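Local structure of sesquisabinene B synthase 2 (Santalum album, 6A2A) at residues A[204-209]-A[232-237]; A[81-86]-A[120-125]; A[275-280]-A[320-325]. The protein probably cyclises farnesyl diphosphate to the sesquiterpene sesquisabinene B, as a metal-dependent terpene synthase that uses magnesium or manganese. All coordinates share one frame; numbering follows the deposited sequence.

Contact 1. Residues A[204-209]-A[232-237]; sequences AKKVSH and EEEEDV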
loop_
_atom_site.group_PDB
_atom_site.type_symbol
_atom_site.label_atom_id
_atom_site.label_comp_id
_atom_site.label_asym_id
_atom_site.label_seq_id
_atom_site.Cartn_x
_atom_site.Cartn_y
_atom_site.Cartn_z
ATOM N N ALA A 204 22.897 -32.359 -24.777
ATOM C CA ALA A 204 24.064 -31.561 -24.345
ATOM C C ALA A 204 23.655 -30.468 -23.357
ATOM O O ALA A 204 24.364 -30.214 -22.355
ATOM C CB ALA A 204 24.763 -30.886 -25.506
ATOM N N LYS A 205 22.577 -29.795 -23.701
ATOM C CA LYS A 205 22.077 -28.698 -22.884
ATOM C C LYS A 205 21.641 -29.248 -21.529
ATOM O O LYS A 205 22.003 -28.689 -20.473
ATOM C CB LYS A 205 20.862 -28.009 -23.489
ATOM C CG LYS A 205 21.090 -27.097 -24.679
ATOM C CD LYS A 205 19.832 -26.273 -25.036
ATOM C CE LYS A 205 19.362 -25.432 -23.861
ATOM N NZ LYS A 205 18.189 -24.563 -24.167
ATOM N N LYS A 206 20.838 -30.281 -21.563
ATOM C CA LYS A 206 20.271 -30.844 -20.323
ATOM C C LYS A 206 21.374 -31.374 -19.421
ATOM O O LYS A 206 21.260 -31.226 -18.174
ATOM C CB LYS A 206 19.285 -31.978 -20.594
ATOM C CG LYS A 206 17.963 -31.476 -21.128
ATOM C CD LYS A 206 16.806 -32.374 -20.826
ATOM C CE LYS A 206 16.876 -33.676 -21.565
ATOM N NZ LYS A 206 15.652 -34.484 -21.341
ATOM N N VAL A 207 22.454 -31.937 -19.992
ATOM C CA VAL A 207 23.506 -32.521 -19.141
ATOM C C VAL A 207 24.285 -31.419 -18.418
ATOM O O VAL A 207 24.584 -31.519 -17.228
ATOM C CB VAL A 207 24.445 -33.439 -19.937
ATOM C CG1 VAL A 207 25.748 -33.678 -19.217
ATOM C CG2 VAL A 207 23.748 -34.729 -20.259
ATOM N N SER A 208 24.631 -30.382 -19.164
ATOM C CA SER A 208 25.363 -29.258 -18.659
ATOM C C SER A 208 24.574 -28.580 -17.524
ATOM O O SER A 208 25.148 -28.208 -16.464
ATOM C CB SER A 208 25.641 -28.344 -19.822
ATOM O OG SER A 208 26.316 -27.216 -19.389
ATOM N N HIS A 209 23.298 -28.403 -17.780
ATOM C CA HIS A 209 22.371 -27.778 -16.864
ATOM C C HIS A 209 22.304 -28.609 -15.594
ATOM O O HIS A 209 22.377 -28.067 -14.477
ATOM C CB HIS A 209 21.022 -27.652 -17.517
ATOM C CG HIS A 209 20.008 -26.819 -16.810
ATOM N ND1 HIS A 209 20.064 -25.447 -16.835
ATOM C CD2 HIS A 209 18.835 -27.135 -16.231
ATOM C CE1 HIS A 209 18.965 -24.944 -16.300
ATOM N NE2 HIS A 209 18.187 -25.951 -15.917
ATOM N N GLU A 232 11.016 -27.280 -26.473
ATOM C CA GLU A 232 10.603 -26.918 -27.847
ATOM C C GLU A 232 11.557 -27.571 -28.844
ATOM O O GLU A 232 11.081 -28.081 -29.865
ATOM C CB GLU A 232 10.507 -25.408 -28.018
ATOM C CG GLU A 232 10.046 -25.009 -29.414
ATOM C CD GLU A 232 9.579 -23.577 -29.589
ATOM O OE1 GLU A 232 9.589 -22.837 -28.623
ATOM O OE2 GLU A 232 9.222 -23.196 -30.720
ATOM N N GLU A 233 12.840 -27.648 -28.475
ATOM C CA GLU A 233 13.944 -28.203 -29.298
ATOM C C GLU A 233 14.062 -29.735 -29.185
ATOM O O GLU A 233 14.935 -30.304 -29.846
ATOM C CB GLU A 233 15.282 -27.587 -28.868
ATOM C CG GLU A 233 15.368 -26.068 -28.982
ATOM C CD GLU A 233 16.246 -25.338 -27.959
ATOM O OE1 GLU A 233 17.063 -25.992 -27.261
ATOM O OE2 GLU A 233 16.109 -24.092 -27.851
ATOM N N GLU A 234 13.253 -30.431 -28.373
ATOM C CA GLU A 234 13.418 -31.864 -28.208
ATOM C C GLU A 234 12.623 -32.601 -29.296
ATOM O O GLU A 234 11.688 -32.058 -29.849
ATOM C CB GLU A 234 12.994 -32.324 -26.816
ATOM C CG GLU A 234 14.153 -32.290 -25.834
ATOM C CD GLU A 234 13.780 -32.635 -24.406
ATOM O OE1 GLU A 234 12.633 -32.381 -24.027
ATOM O OE2 GLU A 234 14.661 -33.160 -23.678
ATOM N N GLU A 235 12.965 -33.863 -29.485
ATOM C CA GLU A 235 12.379 -34.694 -30.538
ATOM C C GLU A 235 10.929 -35.059 -30.203
ATOM O O GLU A 235 10.094 -35.115 -31.093
ATOM C CB GLU A 235 13.252 -35.932 -30.744
ATOM C CG GLU A 235 14.627 -35.581 -31.285
ATOM C CD GLU A 235 15.579 -36.748 -31.481
ATOM O OE1 GLU A 235 15.089 -37.887 -31.666
ATOM O OE2 GLU A 235 16.817 -36.517 -31.437
ATOM N N ASP A 236 10.640 -35.335 -28.937
ATOM C CA ASP A 236 9.290 -35.781 -28.522
ATOM C C ASP A 236 8.345 -34.672 -28.051
ATOM O O ASP A 236 7.481 -34.909 -27.210
ATOM C CB ASP A 236 9.396 -36.815 -27.395
ATOM C CG ASP A 236 9.984 -36.225 -26.106
ATOM O OD1 ASP A 236 9.838 -34.995 -25.835
ATOM O OD2 ASP A 236 10.628 -37.010 -25.385
ATOM N N VAL A 237 8.452 -33.487 -28.619
ATOM C CA VAL A 237 7.651 -32.358 -28.119
ATOM C C VAL A 237 6.183 -32.541 -28.512
ATOM O O VAL A 237 5.862 -32.870 -29.665
ATOM C CB VAL A 237 8.195 -31.007 -28.628
ATOM C CG1 VAL A 237 8.427 -30.996 -30.134
ATOM C CG2 VAL A 237 7.279 -29.859 -28.226
HETATM O O HOH W 1 12.351 -34.043 -21.735
#
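Lys-205 and Lys-206, neighbours on helix 201-212, face Glu-233 and Glu-234 in the loop that follows helix 220-232, and the two backbones stay well apart: the nearest CA atoms, of Lys-205 and Glu-233, are 10.4 Å from each other. The first segment is regular helix. The second has no regular structure beyond a type I beta turn from Glu-234 to Val-237. Long side chains therefore do all the bridging, in two adjacent acid-base pairs.

The firmer pair is Lys-206 with Glu-234. Here NZ of Lys-206 donates to OE2 of Glu-234 over 2.9 Å, a hydrogen-bonded salt bridge that meets the oxygen nearly along its C-O axis. The lysine chain bends at its third torsion (chi3 -68°) and crosses the extended glutamate at about a right angle. A water donates to OE1 of Glu-234 at 2.8 Å and accepts only a weak bond from NZ of Lys-206, so that both carboxylate oxygens are engaged.

Lys-205 makes a longer salt bridge, 3.6 Å from its NZ to OE1 of Glu-233, and the same oxygen lies equally near CD of the lysine. The ammonium group is also hydrogen-bonded to Thr-230 OG1 on helix 220-232, so it bridges that helix and the loop beyond it. Trp-226 of that helix touches Lys-205 as well.

A paired electrostatic tie of this kind, at the surface and away from the metal site, fastens a helix of the largely alpha-helical N-terminal domain of a plant terpene synthase to the connection leading into helix 239-270.

Contact 2. Residues A[81-86]-A[120-125]; sequences KLEFID and NLHATS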
loop_
_atom_site.group_PDB
_atom_site.type_symbol
_atom_site.label_atom_id
_atom_site.label_comp_id
_atom_site.label_asym_id
_atom_site.label_seq_id
_atom_site.Cartn_x
_atom_site.Cartn_y
_atom_site.Cartn_z
ATOM N N LYS A 81 4.079 -42.356 -19.997
ATOM C CA LYS A 81 3.295 -41.545 -19.089
ATOM C C LYS A 81 4.229 -40.894 -18.049
ATOM O O LYS A 81 4.025 -39.742 -17.738
ATOM C CB LYS A 81 2.202 -42.398 -18.423
ATOM C CG LYS A 81 1.269 -41.665 -17.461
ATOM C CD LYS A 81 0.571 -40.422 -18.028
ATOM C CE LYS A 81 -0.402 -40.675 -19.164
ATOM N NZ LYS A 81 -1.662 -41.275 -18.689
ATOM N N LEU A 82 5.220 -41.595 -17.545
ATOM C CA LEU A 82 6.117 -40.944 -16.526
ATOM C C LEU A 82 6.855 -39.784 -17.208
ATOM O O LEU A 82 7.051 -38.726 -16.641
ATOM C CB LEU A 82 7.120 -41.934 -15.967
ATOM C CG LEU A 82 6.596 -43.001 -15.000
ATOM C CD1 LEU A 82 7.724 -43.821 -14.492
ATOM C CD2 LEU A 82 5.813 -42.432 -13.825
ATOM N N GLU A 83 7.289 -39.999 -18.446
ATOM C CA GLU A 83 8.019 -38.983 -19.149
ATOM C C GLU A 83 7.119 -37.767 -19.362
ATOM O O GLU A 83 7.593 -36.622 -19.211
ATOM C CB GLU A 83 8.598 -39.560 -20.464
ATOM C CG GLU A 83 9.814 -40.398 -20.283
ATOM C CD GLU A 83 10.228 -41.161 -21.547
ATOM O OE1 GLU A 83 9.419 -41.162 -22.512
ATOM O OE2 GLU A 83 11.319 -41.737 -21.561
ATOM N N PHE A 84 5.818 -37.942 -19.635
ATOM C CA PHE A 84 4.954 -36.883 -19.899
ATOM C C PHE A 84 4.706 -36.068 -18.615
ATOM O O PHE A 84 4.741 -34.825 -18.667
ATOM C CB PHE A 84 3.619 -37.408 -20.423
ATOM C CG PHE A 84 2.724 -36.371 -21.019
ATOM C CD1 PHE A 84 2.957 -35.891 -22.292
ATOM C CD2 PHE A 84 1.637 -35.867 -20.320
ATOM C CE1 PHE A 84 2.144 -34.927 -22.849
ATOM C CE2 PHE A 84 0.828 -34.899 -20.886
ATOM C CZ PHE A 84 1.078 -34.435 -22.156
ATOM N N ILE A 85 4.447 -36.753 -17.505
ATOM C CA ILE A 85 4.172 -35.998 -16.243
ATOM C C ILE A 85 5.476 -35.372 -15.706
ATOM O O ILE A 85 5.400 -34.328 -15.026
ATOM C CB ILE A 85 3.460 -36.882 -15.197
ATOM C CG1 ILE A 85 4.275 -38.111 -14.820
ATOM C CG2 ILE A 85 2.059 -37.259 -15.662
ATOM C CD1 ILE A 85 3.861 -38.752 -13.523
ATOM N N ASP A 86 6.639 -35.937 -15.989
ATOM C CA ASP A 86 7.953 -35.288 -15.702
ATOM C C ASP A 86 8.069 -33.988 -16.484
ATOM O O ASP A 86 8.420 -32.985 -15.953
ATOM C CB ASP A 86 9.121 -36.216 -15.908
ATOM C CG ASP A 86 10.419 -35.689 -15.271
ATOM O OD1 ASP A 86 10.315 -35.237 -14.082
ATOM O OD2 ASP A 86 11.519 -35.786 -15.902
ATOM N N ASN A 120 16.418 -51.453 -17.647
ATOM C CA ASN A 120 16.477 -50.196 -18.364
ATOM C C ASN A 120 16.878 -49.073 -17.397
ATOM O O ASN A 120 16.041 -48.735 -16.569
ATOM C CB ASN A 120 15.110 -49.914 -18.960
ATOM C CG ASN A 120 15.098 -48.672 -19.817
ATOM O OD1 ASN A 120 15.761 -47.679 -19.482
ATOM N ND2 ASN A 120 14.323 -48.712 -20.891
ATOM N N LEU A 121 18.093 -48.546 -17.493
ATOM C CA LEU A 121 18.613 -47.581 -16.496
ATOM C C LEU A 121 17.770 -46.309 -16.483
ATOM O O LEU A 121 17.421 -45.834 -15.374
ATOM C CB LEU A 121 20.076 -47.258 -16.756
ATOM C CG LEU A 121 20.723 -46.331 -15.723
ATOM C CD1 LEU A 121 20.693 -46.957 -14.315
ATOM C CD2 LEU A 121 22.113 -45.958 -16.138
ATOM N N HIS A 122 17.428 -45.770 -17.664
ATOM C CA HIS A 122 16.573 -44.582 -17.722
ATOM C C HIS A 122 15.227 -44.806 -17.033
ATOM O O HIS A 122 14.780 -43.989 -16.258
ATOM C CB HIS A 122 16.342 -44.142 -19.168
ATOM C CG HIS A 122 15.237 -43.167 -19.340
ATOM N ND1 HIS A 122 15.303 -41.886 -18.821
ATOM C CD2 HIS A 122 14.084 -43.247 -20.022
ATOM C CE1 HIS A 122 14.217 -41.237 -19.173
ATOM N NE2 HIS A 122 13.435 -42.062 -19.915
ATOM N N ALA A 123 14.513 -45.870 -17.392
ATOM C CA ALA A 123 13.190 -46.101 -16.905
ATOM C C ALA A 123 13.206 -46.392 -15.402
ATOM O O ALA A 123 12.287 -45.942 -14.699
ATOM C CB ALA A 123 12.546 -47.270 -17.626
ATOM N N THR A 124 14.193 -47.116 -14.976
ATOM C CA THR A 124 14.297 -47.512 -13.594
ATOM C C THR A 124 14.496 -46.246 -12.748
ATOM O O THR A 124 13.829 -46.074 -11.706
ATOM C CB THR A 124 15.450 -48.470 -13.318
ATOM O OG1 THR A 124 15.259 -49.741 -13.983
ATOM C CG2 THR A 124 15.584 -48.746 -11.830
ATOM N N SER A 125 15.365 -45.393 -13.245
ATOM C CA SER A 125 15.803 -44.152 -12.555
ATOM C C SER A 125 14.632 -43.190 -12.508
ATOM O O SER A 125 14.299 -42.613 -11.447
ATOM C CB SER A 125 16.991 -43.530 -13.294
ATOM O OG SER A 125 18.199 -44.277 -13.241
#
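Glu-83 reaches from helix 78-90 to the imidazole edge of His-122, near the start of helix 121-133, and covers the NE2 corner of the ring. NE2 of His-122 donates to OE2 of Glu-83 over 2.7 Å, with an N-H...O angle of 156°. The acceptor lies close to the ring plane, and the bond uses the anti lone pair of OE2, the one turned away from OE1. Carboxylate and ring are not coplanar; their planes stand 41° apart.

With CG of His-122 placed opposite its backbone N (chi1 166°), the ring extends toward the neighbouring helix, while the glutamate comes to meet it with an extended chain. The other ring nitrogen, ND1, is hydrogen-bonded to Ser-165 OG on helix 160-170, and this pair of bonds fixes the rotation of the imidazole. Two residues before His-122, Asn-120 is the N-cap of the helix: its OD1 accepts from Ala-123 N at 3.0 Å, with the donor above the plane of the side-chain carbonyl.

A second polar link between the same two helices is the salt bridge of Asp-86 to Arg-129. The short His-carboxylate bond would be expected to stabilise a positive charge on the imidazole, although a neutral ring protonated at NE2 would make the same bond.

Contact 3. Residues A[275-280]-A[320-325]; sequences MPFARN and DVYGTM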
loop_
_atom_site.group_PDB
_atom_site.type_symbol
_atom_site.label_atom_id
_atom_site.label_comp_id
_atom_site.label_asym_id
_atom_site.label_seq_id
_atom_site.Cartn_x
_atom_site.Cartn_y
_atom_site.Cartn_z
ATOM N N MET A 275 18.206 4.879 0.921
ATOM C CA MET A 275 19.326 4.635 1.864
ATOM C C MET A 275 20.580 4.434 1.022
ATOM O O MET A 275 20.529 3.860 -0.027
ATOM C CB MET A 275 19.122 3.377 2.704
ATOM C CG MET A 275 17.882 3.393 3.533
ATOM S SD MET A 275 17.827 4.720 4.713
ATOM C CE MET A 275 16.925 6.037 3.913
ATOM N N PRO A 276 21.735 4.849 1.534
ATOM C CA PRO A 276 22.954 4.638 0.798
ATOM C C PRO A 276 23.516 3.221 0.984
ATOM O O PRO A 276 24.717 3.057 1.083
ATOM C CB PRO A 276 23.887 5.710 1.417
ATOM C CG PRO A 276 23.434 5.802 2.809
ATOM C CD PRO A 276 21.916 5.640 2.766
ATOM N N PHE A 277 22.634 2.219 1.020
ATOM C CA PHE A 277 22.999 0.805 0.994
ATOM C C PHE A 277 21.805 0.024 0.412
ATOM O O PHE A 277 20.722 0.642 0.065
ATOM C CB PHE A 277 23.458 0.361 2.392
ATOM C CG PHE A 277 22.609 0.894 3.530
ATOM C CD1 PHE A 277 21.373 0.341 3.824
ATOM C CD2 PHE A 277 23.013 2.002 4.275
ATOM C CE1 PHE A 277 20.582 0.840 4.847
ATOM C CE2 PHE A 277 22.207 2.514 5.286
ATOM C CZ PHE A 277 21.000 1.936 5.583
ATOM N N ALA A 278 21.971 -1.296 0.281
ATOM C CA ALA A 278 20.839 -2.245 -0.089
ATOM C C ALA A 278 20.245 -1.927 -1.483
ATOM O O ALA A 278 18.973 -2.080 -1.779
ATOM C CB ALA A 278 19.780 -2.274 0.991
ATOM N N ARG A 279 21.171 -1.548 -2.366
ATOM C CA ARG A 279 20.957 -1.574 -3.829
ATOM C C ARG A 279 20.342 -2.915 -4.261
ATOM O O ARG A 279 20.793 -3.997 -3.864
ATOM C CB ARG A 279 22.273 -1.374 -4.584
ATOM C CG ARG A 279 22.083 -1.023 -6.052
ATOM C CD ARG A 279 23.374 -0.634 -6.735
ATOM N NE ARG A 279 24.406 -1.661 -6.655
ATOM C CZ ARG A 279 24.768 -2.480 -7.650
ATOM N NH1 ARG A 279 25.834 -3.252 -7.503
ATOM N NH2 ARG A 279 24.063 -2.542 -8.772
ATOM N N ASN A 280 19.279 -2.806 -5.028
ATOM C CA ASN A 280 18.529 -3.941 -5.519
ATOM C C ASN A 280 17.885 -4.820 -4.444
ATOM O O ASN A 280 17.471 -5.890 -4.719
ATOM C CB ASN A 280 19.368 -4.785 -6.450
ATOM C CG ASN A 280 19.716 -4.064 -7.732
ATOM O OD1 ASN A 280 18.919 -3.392 -8.294
ATOM N ND2 ASN A 280 20.914 -4.208 -8.159
ATOM N N ASP A 320 25.935 -4.643 9.142
ATOM C CA ASP A 320 27.241 -4.939 8.618
ATOM C C ASP A 320 28.045 -3.776 8.085
ATOM O O ASP A 320 29.219 -3.711 8.271
ATOM C CB ASP A 320 27.125 -5.943 7.507
ATOM C CG ASP A 320 28.228 -6.889 7.518
ATOM O OD1 ASP A 320 28.159 -7.791 8.331
ATOM O OD2 ASP A 320 29.183 -6.733 6.777
ATOM N N VAL A 321 27.393 -2.899 7.353
ATOM C CA VAL A 321 28.079 -1.832 6.719
ATOM C C VAL A 321 27.557 -0.435 6.970
ATOM O O VAL A 321 27.546 0.355 6.088
ATOM C CB VAL A 321 28.187 -2.079 5.201
ATOM C CG1 VAL A 321 29.097 -3.232 4.905
ATOM C CG2 VAL A 321 26.847 -2.336 4.588
ATOM N N TYR A 322 27.088 -0.161 8.166
ATOM C CA TYR A 322 26.687 1.221 8.435
ATOM C C TYR A 322 26.720 1.580 9.924
ATOM O O TYR A 322 27.384 2.543 10.305
ATOM C CB TYR A 322 25.282 1.517 7.884
ATOM C CG TYR A 322 25.085 2.983 7.628
ATOM C CD1 TYR A 322 25.595 3.562 6.466
ATOM C CD2 TYR A 322 24.399 3.783 8.523
ATOM C CE1 TYR A 322 25.471 4.920 6.229
ATOM C CE2 TYR A 322 24.255 5.139 8.287
ATOM C CZ TYR A 322 24.783 5.706 7.135
ATOM O OH TYR A 322 24.666 7.049 6.867
ATOM N N GLY A 323 25.985 0.874 10.768
ATOM C CA GLY A 323 25.823 1.181 12.178
ATOM C C GLY A 323 27.085 0.931 13.006
ATOM O O GLY A 323 27.848 0.051 12.674
ATOM N N THR A 324 27.283 1.770 14.033
ATOM C CA THR A 324 28.299 1.518 15.090
ATOM C C THR A 324 27.747 0.484 16.046
ATOM O O THR A 324 26.511 0.328 16.142
ATOM C CB THR A 324 28.614 2.774 15.912
ATOM O OG1 THR A 324 27.457 3.272 16.598
ATOM C CG2 THR A 324 29.172 3.887 15.055
ATOM N N MET A 325 28.625 -0.147 16.848
ATOM C CA MET A 325 28.163 -1.041 17.854
ATOM C C MET A 325 27.126 -0.392 18.794
ATOM O O MET A 325 26.170 -1.057 19.156
ATOM C CB MET A 325 29.358 -1.560 18.654
ATOM C CG MET A 325 28.986 -2.212 19.963
ATOM S SD MET A 325 30.455 -3.007 20.703
ATOM C CE MET A 325 31.592 -1.622 20.779
#
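Aromatic contact dominates where Phe-277, in the loop between helices 239-270 and 281-292, meets Tyr-322, near the C-terminal end of the helix that carries the metal-binding aspartates. The two rings form an oblique pair, with centroids 5.1 Å apart and planes at 54°, and therefore neither stack in parallel nor meet in a T. One corner of the phenylalanine does most of the touching: CE2 of Phe-277 lies over one face of the tyrosine ring, toward its rim, and comes within 3.7 Å of both CG and CD1 of Tyr-322. CD2 of Phe-277 approaches the same CD1 equally closely. CG of Phe-277 sits between its backbone N and carbonyl carbon (chi1 42°), which turns the ring out toward the tyrosine.

Aliphatic contacts extend this patch. CG of Pro-276 is 4.1 Å from CE1 of Tyr-322, farther along the ring from the phenylalanine's main contacts. Within the loop itself, CB of Met-275 lies 3.6 Å above one face of the Phe-277 ring, offset toward its rim. Phe-277 also packs on Asp-317 and Val-318 of helix 299-321, so the ring rests on that helix as well as on Tyr-322.

No hydrogen bond joins the two segments. The phenol end of Tyr-322 is instead anchored by its OH to Asn-349 ND2, at the start of helix 348-372, whose Ile-350 also touches the tyrosine. Pro-276 packs against Asn-349 too, so loop and tyrosine share a neighbour on that helix.

The patch flanks the metal site of a class I terpene synthase. Asp-320 opens the second segment and Asp-316 lies one turn earlier; both bind magnesium in this protein, as the first and last aspartates of the aspartate-rich DDxxD motif, although neither holds a metal here.

Overall arrangement
All three contacts lie at the surface and none is core, yet each ties different elements together by different chemistry. Contacts 1 and 2 are neighbours on one side of the molecule, their centres about 15 Å apart, and both lean on helix 160-170, touched by Lys-206 in one and by His-122 in the other. Their chemistry is polar: charged pairs between a helix and a loop in contact 1, a single imidazole-carboxylate bond between two helices in contact 2. Contact 3, across the chain's centre and about 43 Å from contact 1 between centres, relies on apolar and aromatic packing. It alone borders the metal-binding residues, whereas the other two lie away from them.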